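Side-chain contacts in beta-galactosidase/beta-glucuronidase (Faecalibacterium prausnitzii L2-6, PDB 6MVF), which binds flavin mononucleotide and belongs to glycoside hydrolase family 2, acting as a beta-glucuronidase: residues Ile199-Thr204 with Phe210-Ser215; Ala225-Pro230 with Thr234-Tyr239; Val581-Arg586 with Val607-Asn612; Phe627-Asp632 with Asn636-Val641. All coordinates share one frame; numbering follows the deposited sequence.

Interaction 1: residues Ile199-Thr204 with Phe210-Ser215; sequences IKSFVT and FTVMYS. With FMN (flavin mononucleotide), chain G.
Ser201 OG donates a hydrogen bond to Tyr214 OH (2.8 Å), and Tyr214 OH is also hydrogen-bonded to Thr234 O, so the buried phenol oxygen has two partners. Beside it Ile199 CG2 comes obliquely onto the tyrosine ring, 3.5 Å from Tyr214 CE1. Further along, Val203 CG2 and Val212 CG2 touch at 4.0 Å as the two side chains pass in opposite senses. Phe202, between Ser201 and Val203, points the other way and lies flat on the flavin. From its root outward, Phe202 CB meets FMN N3 (3.6 Å) and CG sits over N3 and C4. One flank follows the pyrimidine, CD1 near C2 and CE1 near C10; on the other, CD2 lies by C4 and Phe202 CE2 by FMN N5 (3.4 Å). CZ ends over C10 and C4A. With CG anti to the carbonyl carbon (chi1 -56°), the ring extends over the flavin. With an alanine in place of Phe202, the flavin would probably lose the ring that covers one of its faces and be less firmly placed. Strand 195-204 thus divides two environments: its inner side chains face strand 211-217 of the opposing sheet, while its edges pair with strands 183-189, 172-173 and 236-240.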
loop_
_atom_site.group_PDB
_atom_site.type_symbol
_atom_site.label_atom_id
_atom_site.label_comp_id
_atom_site.label_asym_id
_atom_site.label_seq_id
_atom_site.Cartn_x
_atom_site.Cartn_y
_atom_site.Cartn_z
ATOM N N ILE A 199 -18.363 31.520 -0.665
ATOM C CA ILE A 199 -18.536 30.350 -1.509
ATOM C C ILE A 199 -19.736 30.576 -2.418
ATOM O O ILE A 199 -20.773 31.097 -1.978
ATOM C CB ILE A 199 -18.742 29.091 -0.638
ATOM C CG1 ILE A 199 -17.565 28.916 0.315
ATOM C CG2 ILE A 199 -18.959 27.842 -1.499
ATOM C CD1 ILE A 199 -17.923 28.047 1.485
ATOM N N LYS A 200 -19.597 30.187 -3.679
ATOM C CA LYS A 200 -20.747 30.034 -4.558
ATOM C C LYS A 200 -20.611 28.729 -5.328
ATOM O O LYS A 200 -19.542 28.428 -5.866
ATOM C CB LYS A 200 -20.887 31.218 -5.523
ATOM C CG LYS A 200 -22.201 31.215 -6.333
ATOM C CD LYS A 200 -22.748 32.643 -6.493
ATOM C CE LYS A 200 -23.804 32.774 -7.597
ATOM N NZ LYS A 200 -23.293 33.613 -8.744
ATOM N N SER A 201 -21.679 27.948 -5.361
ATOM C CA SER A 201 -21.748 26.769 -6.211
ATOM C C SER A 201 -22.877 26.958 -7.219
ATOM O O SER A 201 -23.692 27.878 -7.110
ATOM C CB SER A 201 -21.953 25.494 -5.388
ATOM O OG SER A 201 -23.172 25.536 -4.661
ATOM N N PHE A 202 -22.922 26.079 -8.214
ATOM C CA PHE A 202 -23.813 26.259 -9.355
ATOM C C PHE A 202 -24.498 24.940 -9.652
ATOM O O PHE A 202 -23.833 23.942 -9.939
ATOM C CB PHE A 202 -23.039 26.765 -10.570
ATOM C CG PHE A 202 -22.283 28.026 -10.296
ATOM C CD1 PHE A 202 -22.907 29.259 -10.401
ATOM C CD2 PHE A 202 -20.956 27.981 -9.894
ATOM C CE1 PHE A 202 -22.222 30.427 -10.125
ATOM C CE2 PHE A 202 -20.260 29.144 -9.626
ATOM C CZ PHE A 202 -20.897 30.369 -9.739
ATOM N N VAL A 203 -25.825 24.938 -9.588
ATOM C CA VAL A 203 -26.608 23.718 -9.699
ATOM C C VAL A 203 -27.370 23.741 -11.019
ATOM O O VAL A 203 -28.094 24.700 -11.316
ATOM C CB VAL A 203 -27.555 23.553 -8.502
ATOM C CG1 VAL A 203 -28.241 22.182 -8.551
ATOM C CG2 VAL A 203 -26.772 23.743 -7.186
ATOM N N THR A 204 -27.176 22.693 -11.817
ATOM C CA THR A 204 -27.986 22.425 -12.995
ATOM C C THR A 204 -29.281 21.760 -12.552
ATOM O O THR A 204 -29.260 20.787 -11.793
ATOM C CB THR A 204 -27.226 21.515 -13.975
ATOM O OG1 THR A 204 -26.010 22.153 -14.386
ATOM C CG2 THR A 204 -28.077 21.160 -15.211
ATOM N N PHE A 210 -34.241 20.662 -3.327
ATOM C CA PHE A 210 -32.799 20.494 -3.212
ATOM C C PHE A 210 -32.183 21.629 -2.393
ATOM O O PHE A 210 -32.523 22.800 -2.577
ATOM C CB PHE A 210 -32.161 20.431 -4.596
ATOM C CG PHE A 210 -32.470 19.167 -5.350
ATOM C CD1 PHE A 210 -31.886 17.953 -4.972
ATOM C CD2 PHE A 210 -33.319 19.189 -6.446
ATOM C CE1 PHE A 210 -32.158 16.781 -5.661
ATOM C CE2 PHE A 210 -33.601 18.017 -7.146
ATOM C CZ PHE A 210 -33.021 16.807 -6.753
ATOM N N THR A 211 -31.292 21.279 -1.471
ATOM C CA THR A 211 -30.450 22.246 -0.778
ATOM C C THR A 211 -28.977 21.976 -1.091
ATOM O O THR A 211 -28.601 20.923 -1.605
ATOM C CB THR A 211 -30.663 22.197 0.744
ATOM O OG1 THR A 211 -30.570 20.843 1.187
ATOM C CG2 THR A 211 -31.998 22.776 1.151
ATOM N N VAL A 212 -28.131 22.943 -0.768
ATOM C CA VAL A 212 -26.688 22.769 -0.811
ATOM C C VAL A 212 -26.150 22.893 0.616
ATOM O O VAL A 212 -26.278 23.948 1.252
ATOM C CB VAL A 212 -26.021 23.782 -1.754
ATOM C CG1 VAL A 212 -24.497 23.669 -1.661
ATOM C CG2 VAL A 212 -26.488 23.556 -3.193
ATOM N N MET A 213 -25.565 21.805 1.123
ATOM C CA MET A 213 -25.005 21.766 2.470
ATOM C C MET A 213 -23.495 21.897 2.343
ATOM O O MET A 213 -22.836 21.030 1.766
ATOM C CB MET A 213 -25.393 20.485 3.202
ATOM C CG MET A 213 -26.904 20.245 3.265
ATOM S SD MET A 213 -27.339 18.784 4.238
ATOM C CE MET A 213 -26.170 17.607 3.548
ATOM N N TYR A 214 -22.964 22.999 2.856
ATOM C CA TYR A 214 -21.547 23.310 2.801
ATOM C C TYR A 214 -20.880 22.894 4.095
ATOM O O TYR A 214 -21.389 23.179 5.180
ATOM C CB TYR A 214 -21.330 24.804 2.606
ATOM C CG TYR A 214 -21.802 25.376 1.294
ATOM C CD1 TYR A 214 -21.164 25.050 0.112
ATOM C CD2 TYR A 214 -22.854 26.287 1.247
ATOM C CE1 TYR A 214 -21.567 25.593 -1.079
ATOM C CE2 TYR A 214 -23.268 26.835 0.051
ATOM C CZ TYR A 214 -22.609 26.487 -1.108
ATOM O OH TYR A 214 -22.999 27.013 -2.313
ATOM N N SER A 215 -19.728 22.252 3.981
ATOM C CA SER A 215 -18.953 21.832 5.132
ATOM C C SER A 215 -17.487 22.165 4.884
ATOM O O SER A 215 -16.975 21.937 3.787
ATOM C CB SER A 215 -19.134 20.334 5.384
ATOM O OG SER A 215 -18.158 19.849 6.295
HETATM N N1 FMN G . -21.668 30.106 -13.810
HETATM C C2 FMN G . -22.182 28.885 -13.976
HETATM O O2 FMN G . -23.312 28.723 -14.439
HETATM N N3 FMN G . -21.521 27.787 -13.681
HETATM C C4 FMN G . -20.323 27.796 -13.186
HETATM O O4 FMN G . -19.716 26.772 -12.915
HETATM C C4A FMN G . -19.718 29.064 -12.965
HETATM N N5 FMN G . -18.508 29.076 -12.482
HETATM C C5A FMN G . -17.885 30.214 -12.253
HETATM C C6 FMN G . -16.615 30.187 -11.737
HETATM C C7 FMN G . -15.961 31.340 -11.488
HETATM C C7M FMN G . -14.590 31.301 -10.935
HETATM C C8 FMN G . -16.605 32.611 -11.794
HETATM C C8M FMN G . -15.883 33.887 -11.541
HETATM C C9 FMN G . -17.882 32.631 -12.310
HETATM C C9A FMN G . -18.557 31.473 -12.548
HETATM N N10 FMN G . -19.830 31.489 -13.096
HETATM C C10 FMN G . -20.454 30.262 -13.312
HETATM C "C1'" FMN G . -20.428 32.798 -13.320
HETATM C "C2'" FMN G . -20.770 33.321 -14.695
HETATM O "O2'" FMN G . -19.561 33.924 -15.078
HETATM C "C3'" FMN G . -21.793 34.435 -14.671
HETATM O "O3'" FMN G . -22.503 34.397 -13.452
HETATM C "C4'" FMN G . -22.853 34.340 -15.745
HETATM O "O4'" FMN G . -23.236 32.975 -15.805
HETATM C "C5'" FMN G . -22.420 34.870 -17.113
HETATM O "O5'" FMN G . -21.977 33.824 -17.959
HETATM P P FMN G . -21.153 34.053 -19.293
HETATM O O1P FMN G . -21.603 32.920 -20.125
HETATM O O2P FMN G . -21.554 35.418 -19.768
HETATM O O3P FMN G . -19.692 34.020 -18.996
#

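Interaction 2: residues Ala225-Pro230 with Thr234-Tyr239; sequences ASAVRP and TAISIY
Ile236 CD1 and Ala235 O approach the Arg229 guanidinium obliquely, the methyl lying 3.8 Å from Arg229 NE, while Pro230 CD covers one face of the group, off-centre toward its rim. Arg229 NE donates to Val228 O (3.1 Å, N-H...O angle 150°), with the acceptor 21° out of the guanidinium plane. At the tip, NH1 forms a salt bridge with Glu652 of the second subunit. The chain reaches this position by bending at both chi2 and chi3, which folds its aliphatic part over the backbone of the facing segment. Arg229 CG rests on Thr234 O at 3.4 Å, and CD lies next to Ala235 O and Ile236 CD1. Beyond the arginine the filling is apolar. Ala227 CB touches both Ile238 CD1 (3.7 Å) and Ile236 CG1 (3.9 Å), and Ala225 CB meets Ile238 CG2 at 3.5 Å. Two small methyls therefore receive two branched isoleucines, consistent with the close approach of the strand axes, 6.8 Å, at 159° between their directions. Thr234 OG1 is hydrogen-bonded to Ser201 O. Strand 223-230 belongs to one sheet and strand 236-240 to the other, joined by a short loop, so the pair forms a beta arch in the immunoglobulin-like sandwich domain of family 2 glycoside hydrolases.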
loop_
_atom_site.group_PDB
_atom_site.type_symbol
_atom_site.label_atom_id
_atom_site.label_comp_id
_atom_site.label_asym_id
_atom_site.label_seq_id
_atom_site.Cartn_x
_atom_site.Cartn_y
_atom_site.Cartn_z
ATOM N N ALA A 225 -16.743 24.302 10.287
ATOM C CA ALA A 225 -17.760 25.290 9.954
ATOM C C ALA A 225 -18.663 24.693 8.885
ATOM O O ALA A 225 -18.257 23.794 8.134
ATOM C CB ALA A 225 -17.143 26.611 9.477
ATOM N N SER A 226 -19.905 25.184 8.845
ATOM C CA SER A 226 -20.875 24.691 7.875
ATOM C C SER A 226 -21.979 25.717 7.701
ATOM O O SER A 226 -22.163 26.599 8.541
ATOM C CB SER A 226 -21.463 23.337 8.300
ATOM O OG SER A 226 -21.995 23.413 9.601
ATOM N N ALA A 227 -22.703 25.594 6.586
ATOM C CA ALA A 227 -23.880 26.415 6.319
ATOM C C ALA A 227 -24.674 25.734 5.222
ATOM O O ALA A 227 -24.167 24.852 4.524
ATOM C CB ALA A 227 -23.529 27.857 5.910
ATOM N N VAL A 228 -25.922 26.165 5.068
ATOM C CA VAL A 228 -26.865 25.530 4.155
ATOM C C VAL A 228 -27.586 26.599 3.334
ATOM O O VAL A 228 -27.913 27.677 3.841
ATOM C CB VAL A 228 -27.853 24.653 4.950
ATOM C CG1 VAL A 228 -28.810 23.928 4.019
ATOM C CG2 VAL A 228 -27.049 23.648 5.815
ATOM N N ARG A 229 -27.826 26.308 2.062
ATOM C CA ARG A 229 -28.446 27.273 1.170
ATOM C C ARG A 229 -29.503 26.578 0.336
ATOM O O ARG A 229 -29.462 25.353 0.170
ATOM C CB ARG A 229 -27.417 27.939 0.237
ATOM C CG ARG A 229 -26.528 28.982 0.907
ATOM C CD ARG A 229 -27.245 30.301 1.052
ATOM N NE ARG A 229 -28.035 30.339 2.264
ATOM C CZ ARG A 229 -29.046 31.178 2.468
ATOM N NH1 ARG A 229 -29.702 31.114 3.622
ATOM N NH2 ARG A 229 -29.402 32.061 1.521
ATOM N N PRO A 230 -30.469 27.334 -0.202
ATOM C CA PRO A 230 -31.343 26.783 -1.244
ATOM C C PRO A 230 -30.542 26.468 -2.496
ATOM O O PRO A 230 -29.588 27.170 -2.837
ATOM C CB PRO A 230 -32.347 27.918 -1.499
ATOM C CG PRO A 230 -32.268 28.769 -0.331
ATOM C CD PRO A 230 -30.870 28.704 0.159
ATOM N N THR A 234 -27.239 29.978 -3.833
ATOM C CA THR A 234 -26.255 29.163 -3.140
ATOM C C THR A 234 -25.155 29.969 -2.477
ATOM O O THR A 234 -24.397 29.413 -1.679
ATOM C CB THR A 234 -25.639 28.154 -4.112
ATOM O OG1 THR A 234 -24.739 28.830 -4.993
ATOM C CG2 THR A 234 -26.730 27.460 -4.933
ATOM N N ALA A 235 -25.052 31.258 -2.757
ATOM C CA ALA A 235 -23.950 32.040 -2.215
ATOM C C ALA A 235 -24.091 32.202 -0.704
ATOM O O ALA A 235 -25.177 32.464 -0.185
ATOM C CB ALA A 235 -23.892 33.407 -2.896
ATOM N N ILE A 236 -22.974 32.039 0.001
ATOM C CA ILE A 236 -22.950 32.149 1.452
ATOM C C ILE A 236 -21.523 32.469 1.842
ATOM O O ILE A 236 -20.579 32.143 1.117
ATOM C CB ILE A 236 -23.439 30.840 2.128
ATOM C CG1 ILE A 236 -23.670 31.058 3.617
ATOM C CG2 ILE A 236 -22.433 29.722 1.947
ATOM C CD1 ILE A 236 -24.946 31.760 3.915
ATOM N N SER A 237 -21.357 33.100 2.995
ATOM C CA SER A 237 -20.036 33.340 3.558
ATOM C C SER A 237 -19.918 32.591 4.880
ATOM O O SER A 237 -20.751 32.778 5.772
ATOM C CB SER A 237 -19.808 34.827 3.754
ATOM O OG SER A 237 -18.674 35.033 4.564
ATOM N N ILE A 238 -18.894 31.739 5.003
ATOM C CA ILE A 238 -18.700 30.900 6.180
ATOM C C ILE A 238 -17.434 31.337 6.899
ATOM O O ILE A 238 -16.409 31.597 6.264
ATOM C CB ILE A 238 -18.615 29.411 5.809
ATOM C CG1 ILE A 238 -19.659 29.064 4.735
ATOM C CG2 ILE A 238 -18.743 28.555 7.062
ATOM C CD1 ILE A 238 -20.020 27.609 4.706
ATOM N N TYR A 239 -17.502 31.407 8.221
ATOM C CA TYR A 239 -16.419 31.904 9.052
ATOM C C TYR A 239 -15.772 30.756 9.815
ATOM O O TYR A 239 -16.459 29.972 10.472
ATOM C CB TYR A 239 -16.942 32.950 10.030
ATOM C CG TYR A 239 -15.891 33.433 10.997
ATOM C CD1 TYR A 239 -15.033 34.483 10.660
ATOM C CD2 TYR A 239 -15.748 32.842 12.249
ATOM C CE1 TYR A 239 -14.068 34.928 11.539
ATOM C CE2 TYR A 239 -14.779 33.279 13.140
ATOM C CZ TYR A 239 -13.942 34.323 12.781
ATOM O OH TYR A 239 -12.983 34.759 13.669
#

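Interaction 3: residues Val581-Arg586 with Val607-Asn612; sequences VHIAGR and VTLYCN
Val581 and Val607 face each other with their CA atoms 8.3 Å apart, and two residues on Ile583 and Leu609 are matched at 9.5 Å. The register advances in the same sense along both chains, but the gap is too wide for backbone pairing and no hydrogen bond joins the two segments. This is the spacing of facing layers in a beta sandwich. Strand 581-583 edges a three-stranded antiparallel sheet beside strand 596-602, whereas strand 606-611 lies inside the five-stranded sheet between 614-620 and 635-641. After Ile583 the first segment leaves its strand through a turn in which Gly585 takes a positive phi of 85°, and the chain moves away from the second segment.

Contact across the layers rests on methyl groups alone and buries just 93 Å². Val581 and Val607 both direct their CB toward the opposite layer and meet through CG2 atoms. Ile583 does likewise, and its extended chain (chi2 165°) carries CD1 across the gap. Leu609 starts differently: its CB neither faces nor turns from the other segment, and CG, set opposite the backbone N (chi1 -168°), leads a methyl over to the isoleucine. Much of the space between the layers is shared with other strands, since Val598 touches both Ile583 and Leu609, and Phe627 packs on both Val607 and Leu609. At the far end, Arg586 reaches Glu223 of the third subunit in a salt bridge. The methyl pairs meet only loosely, with Val581 CG2 4.4 Å from Val607 CG2. Ile583 CD1 lies 4.5 Å from Leu609 CD1.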
loop_
_atom_site.group_PDB
_atom_site.type_symbol
_atom_site.label_atom_id
_atom_site.label_comp_id
_atom_site.label_asym_id
_atom_site.label_seq_id
_atom_site.Cartn_x
_atom_site.Cartn_y
_atom_site.Cartn_z
ATOM N N VAL A 581 26.601 21.265 1.032
ATOM C CA VAL A 581 27.902 21.670 0.516
ATOM C C VAL A 581 28.166 20.861 -0.749
ATOM O O VAL A 581 28.013 19.635 -0.756
ATOM C CB VAL A 581 29.024 21.503 1.565
ATOM C CG1 VAL A 581 29.249 20.053 1.915
ATOM C CG2 VAL A 581 30.313 22.139 1.060
ATOM N N HIS A 582 28.547 21.558 -1.825
ATOM C CA HIS A 582 28.623 20.974 -3.163
ATOM C C HIS A 582 29.881 21.446 -3.868
ATOM O O HIS A 582 30.095 22.658 -4.020
ATOM C CB HIS A 582 27.403 21.338 -4.005
ATOM C CG HIS A 582 27.404 20.708 -5.362
ATOM N ND1 HIS A 582 27.924 21.336 -6.477
ATOM C CD2 HIS A 582 26.951 19.505 -5.784
ATOM C CE1 HIS A 582 27.785 20.550 -7.526
ATOM N NE2 HIS A 582 27.192 19.435 -7.134
ATOM N N ILE A 583 30.699 20.488 -4.297
ATOM C CA ILE A 583 31.864 20.768 -5.126
ATOM C C ILE A 583 31.437 20.754 -6.590
ATOM O O ILE A 583 30.960 19.733 -7.106
ATOM C CB ILE A 583 33.000 19.766 -4.872
ATOM C CG1 ILE A 583 33.400 19.767 -3.388
ATOM C CG2 ILE A 583 34.194 20.150 -5.743
ATOM C CD1 ILE A 583 34.248 18.590 -2.974
ATOM N N ALA A 584 31.601 21.899 -7.251
ATOM C CA ALA A 584 31.270 22.062 -8.654
ATOM C C ALA A 584 32.324 21.403 -9.542
ATOM O O ALA A 584 33.464 21.160 -9.129
ATOM C CB ALA A 584 31.156 23.544 -8.998
ATOM N N GLY A 585 31.918 21.097 -10.774
ATOM C CA GLY A 585 32.840 20.654 -11.798
ATOM C C GLY A 585 33.176 19.179 -11.817
ATOM O O GLY A 585 34.191 18.812 -12.424
ATOM N N ARG A 586 32.348 18.317 -11.205
ATOM C CA ARG A 586 32.652 16.887 -11.196
ATOM C C ARG A 586 32.729 16.307 -12.618
ATOM O O ARG A 586 33.494 15.361 -12.859
ATOM C CB ARG A 586 31.615 16.126 -10.363
ATOM C CG ARG A 586 30.323 15.972 -11.114
ATOM C CD ARG A 586 29.249 15.224 -10.394
ATOM N NE ARG A 586 28.834 15.825 -9.138
ATOM C CZ ARG A 586 27.809 15.361 -8.432
ATOM N NH1 ARG A 586 27.124 14.318 -8.891
ATOM N NH2 ARG A 586 27.475 15.918 -7.276
ATOM N N VAL A 607 34.187 26.815 4.603
ATOM C CA VAL A 607 34.464 25.594 3.871
ATOM C C VAL A 607 35.956 25.342 3.984
ATOM O O VAL A 607 36.764 26.261 3.795
ATOM C CB VAL A 607 34.029 25.698 2.390
ATOM C CG1 VAL A 607 34.653 24.569 1.529
ATOM C CG2 VAL A 607 32.501 25.699 2.270
ATOM N N THR A 608 36.319 24.109 4.324
ATOM C CA THR A 608 37.699 23.651 4.259
ATOM C C THR A 608 37.793 22.603 3.169
ATOM O O THR A 608 37.014 21.652 3.165
ATOM C CB THR A 608 38.178 23.075 5.595
ATOM O OG1 THR A 608 38.394 24.142 6.523
ATOM C CG2 THR A 608 39.479 22.329 5.419
ATOM N N LEU A 609 38.738 22.786 2.244
ATOM C CA LEU A 609 38.945 21.867 1.135
ATOM C C LEU A 609 40.137 20.956 1.400
ATOM O O LEU A 609 41.167 21.392 1.918
ATOM C CB LEU A 609 39.162 22.628 -0.174
ATOM C CG LEU A 609 39.096 21.709 -1.400
ATOM C CD1 LEU A 609 37.729 20.958 -1.483
ATOM C CD2 LEU A 609 39.392 22.497 -2.666
ATOM N N TYR A 610 40.000 19.690 1.028
ATOM C CA TYR A 610 41.082 18.727 1.145
ATOM C C TYR A 610 41.358 18.069 -0.199
ATOM O O TYR A 610 40.438 17.813 -0.985
ATOM C CB TYR A 610 40.763 17.636 2.166
ATOM C CG TYR A 610 40.663 18.116 3.580
ATOM C CD1 TYR A 610 39.425 18.436 4.141
ATOM C CD2 TYR A 610 41.800 18.233 4.367
ATOM C CE1 TYR A 610 39.324 18.874 5.446
ATOM C CE2 TYR A 610 41.714 18.675 5.676
ATOM C CZ TYR A 610 40.472 18.993 6.207
ATOM O OH TYR A 610 40.398 19.415 7.504
ATOM N N CYS A 611 42.635 17.776 -0.435
ATOM C CA CYS A 611 43.088 17.111 -1.651
ATOM C C CYS A 611 43.970 15.936 -1.242
ATOM O O CYS A 611 45.074 16.137 -0.727
ATOM C CB CYS A 611 43.848 18.079 -2.550
ATOM S SG CYS A 611 44.076 17.456 -4.218
ATOM N N ASN A 612 43.472 14.715 -1.456
ATOM C CA ASN A 612 44.112 13.485 -0.984
ATOM C C ASN A 612 44.504 13.592 0.488
ATOM O O ASN A 612 45.614 13.232 0.890
ATOM C CB ASN A 612 45.315 13.121 -1.853
ATOM C CG ASN A 612 44.907 12.718 -3.256
ATOM O OD1 ASN A 612 43.803 12.184 -3.466
ATOM N ND2 ASN A 612 45.787 12.977 -4.230
#

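Interaction 4: residues Phe627-Asp632 with Asn636-Val641; sequences FDVALD and NVLMAV
The Asn636 side-chain amide spans the backbone of Asp632 with two hydrogen bonds. Its OD1 accepts from Asp632 N at 2.7 Å, a bent bond with an N-H...O angle of 130°, and its ND2 donates to Asp632 O at 3.1 Å and a straighter 160°. Asp632 O lies in the amide plane of Asn636; as one end accepts and the other donates, the pairing probably sets which way round the amide sits. CG stands beside the backbone N (chi1 -64°), sending the amide across to the turn. The Asp632 carboxylate looks elsewhere: OD2 takes a hydrogen bond from Asn612 ND2 and a salt bridge from Lys614.

Residues 627-632 run out of strand 624-629 of the three-stranded sheet, and residues 636-641 lie in strand 635-641 of the five-stranded one. The loop between them therefore makes a beta arch over the end of the sandwich, with Asn636, near the start of the second strand, bonded back to Asp632 before the turn. A leucine in its place would probably leave Asp632 N and O without these partners and the turn less firmly held.

Outward from the amide, Leu631 covers it with carbon: CD2 lies 3.7 Å from Asn636 CG, and the two side chains meet at a slant. The same Leu631 CD2 continues to Leu638 CD2 at 4.1 Å, entering the apolar interior. Leu638 in turn sends its other methyl, CD1, to Val629 CG1 (4.4 Å). Beyond them, Leu651 of strand 646-654 packs on Leu638, and Leu609 of strand 606-611 packs on Val629.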
loop_
_atom_site.group_PDB
_atom_site.type_symbol
_atom_site.label_atom_id
_atom_site.label_comp_id
_atom_site.label_asym_id
_atom_site.label_seq_id
_atom_site.Cartn_x
_atom_site.Cartn_y
_atom_site.Cartn_z
ATOM N N PHE A 627 38.872 27.720 -4.661
ATOM C CA PHE A 627 40.179 27.283 -4.180
ATOM C C PHE A 627 41.088 27.004 -5.368
ATOM O O PHE A 627 40.649 26.452 -6.384
ATOM C CB PHE A 627 40.075 26.008 -3.322
ATOM C CG PHE A 627 39.198 26.143 -2.116
ATOM C CD1 PHE A 627 37.813 26.030 -2.231
ATOM C CD2 PHE A 627 39.754 26.363 -0.860
ATOM C CE1 PHE A 627 36.991 26.137 -1.123
ATOM C CE2 PHE A 627 38.941 26.473 0.263
ATOM C CZ PHE A 627 37.554 26.353 0.131
ATOM N N ASP A 628 42.351 27.390 -5.255
ATOM C CA ASP A 628 43.346 27.052 -6.265
ATOM C C ASP A 628 44.086 25.822 -5.782
ATOM O O ASP A 628 44.744 25.863 -4.737
ATOM C CB ASP A 628 44.319 28.202 -6.513
ATOM C CG ASP A 628 43.868 29.104 -7.642
ATOM O OD1 ASP A 628 43.767 28.594 -8.792
ATOM O OD2 ASP A 628 43.593 30.306 -7.374
ATOM N N VAL A 629 43.974 24.730 -6.527
ATOM C CA VAL A 629 44.449 23.434 -6.058
ATOM C C VAL A 629 45.526 22.923 -6.999
ATOM O O VAL A 629 45.315 22.852 -8.214
ATOM C CB VAL A 629 43.297 22.421 -5.940
ATOM C CG1 VAL A 629 43.831 21.087 -5.388
ATOM C CG2 VAL A 629 42.130 23.005 -5.078
ATOM N N ALA A 630 46.680 22.574 -6.432
ATOM C CA ALA A 630 47.727 21.846 -7.156
ATOM C C ALA A 630 47.430 20.363 -7.018
ATOM O O ALA A 630 47.809 19.721 -6.037
ATOM C CB ALA A 630 49.111 22.176 -6.616
ATOM N N LEU A 631 46.730 19.820 -8.010
ATOM C CA LEU A 631 46.429 18.401 -8.018
ATOM C C LEU A 631 47.717 17.591 -8.018
ATOM O O LEU A 631 48.712 17.974 -8.643
ATOM C CB LEU A 631 45.581 18.055 -9.241
ATOM C CG LEU A 631 44.212 18.724 -9.338
ATOM C CD1 LEU A 631 43.598 18.382 -10.664
ATOM C CD2 LEU A 631 43.277 18.298 -8.197
ATOM N N ASP A 632 47.705 16.485 -7.275
ATOM C CA ASP A 632 48.734 15.462 -7.388
ATOM C C ASP A 632 48.633 14.757 -8.736
ATOM O O ASP A 632 47.582 14.736 -9.383
ATOM C CB ASP A 632 48.596 14.423 -6.285
ATOM C CG ASP A 632 48.852 14.991 -4.925
ATOM O OD1 ASP A 632 49.465 16.084 -4.851
ATOM O OD2 ASP A 632 48.447 14.336 -3.933
ATOM N N ASN A 636 42.763 12.309 -7.681
ATOM C CA ASN A 636 42.723 13.192 -6.522
ATOM C C ASN A 636 41.356 13.111 -5.880
ATOM O O ASN A 636 40.344 13.308 -6.555
ATOM C CB ASN A 636 43.006 14.648 -6.903
ATOM C CG ASN A 636 44.408 14.850 -7.459
ATOM O OD1 ASN A 636 45.326 15.249 -6.740
ATOM N ND2 ASN A 636 44.575 14.577 -8.740
ATOM N N VAL A 637 41.327 12.850 -4.583
ATOM C CA VAL A 637 40.101 12.949 -3.806
ATOM C C VAL A 637 39.951 14.395 -3.344
ATOM O O VAL A 637 40.798 14.906 -2.606
ATOM C CB VAL A 637 40.123 11.986 -2.609
ATOM C CG1 VAL A 637 38.962 12.288 -1.654
ATOM C CG2 VAL A 637 40.071 10.558 -3.091
ATOM N N LEU A 638 38.882 15.061 -3.775
ATOM C CA LEU A 638 38.559 16.400 -3.297
ATOM C C LEU A 638 37.422 16.278 -2.291
ATOM O O LEU A 638 36.342 15.769 -2.616
ATOM C CB LEU A 638 38.187 17.343 -4.442
ATOM C CG LEU A 638 39.300 17.944 -5.327
ATOM C CD1 LEU A 638 40.248 18.780 -4.513
ATOM C CD2 LEU A 638 40.062 16.864 -6.048
ATOM N N MET A 639 37.684 16.706 -1.060
ATOM C CA MET A 639 36.687 16.673 -0.005
ATOM C C MET A 639 36.499 18.072 0.559
ATOM O O MET A 639 37.460 18.692 1.027
ATOM C CB MET A 639 37.082 15.699 1.108
ATOM C CG MET A 639 36.010 15.638 2.184
ATOM S SD MET A 639 36.354 14.427 3.441
ATOM C CE MET A 639 37.803 15.109 4.240
ATOM N N ALA A 640 35.264 18.565 0.513
ATOM C CA ALA A 640 34.913 19.857 1.084
ATOM C C ALA A 640 34.120 19.621 2.362
ATOM O O ALA A 640 33.120 18.894 2.354
ATOM C CB ALA A 640 34.130 20.715 0.094
ATOM N N VAL A 641 34.594 20.212 3.460
ATOM C CA VAL A 641 34.004 20.083 4.783
ATOM C C VAL A 641 33.397 21.431 5.141
ATOM O O VAL A 641 34.118 22.408 5.379
ATOM C CB VAL A 641 35.036 19.650 5.831
ATOM C CG1 VAL A 641 34.399 19.618 7.203
ATOM C CG2 VAL A 641 35.607 18.290 5.478
#

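How the interactions relate
The four contacts follow one another along the chain and form two pairs on opposite sides of its centre. Interactions 1 and 2, centres 8 Å apart, lie in one family 2 sandwich domain. Strands 195-204 and 236-240 are neighbours in one sheet, and 211-217 and 223-230 in the other, so together the contacts tie both layers together beside the flavin. Interactions 3 and 4, centres 6 Å apart, share the C-terminal sandwich, where strands 606-611 and 635-641 are paired. The centres of the two pairs are 59 to 66 Å apart, and they do not touch within a chain. Subunit contacts bring the two kinds of domain together: Arg229 meets Glu652 of the second subunit.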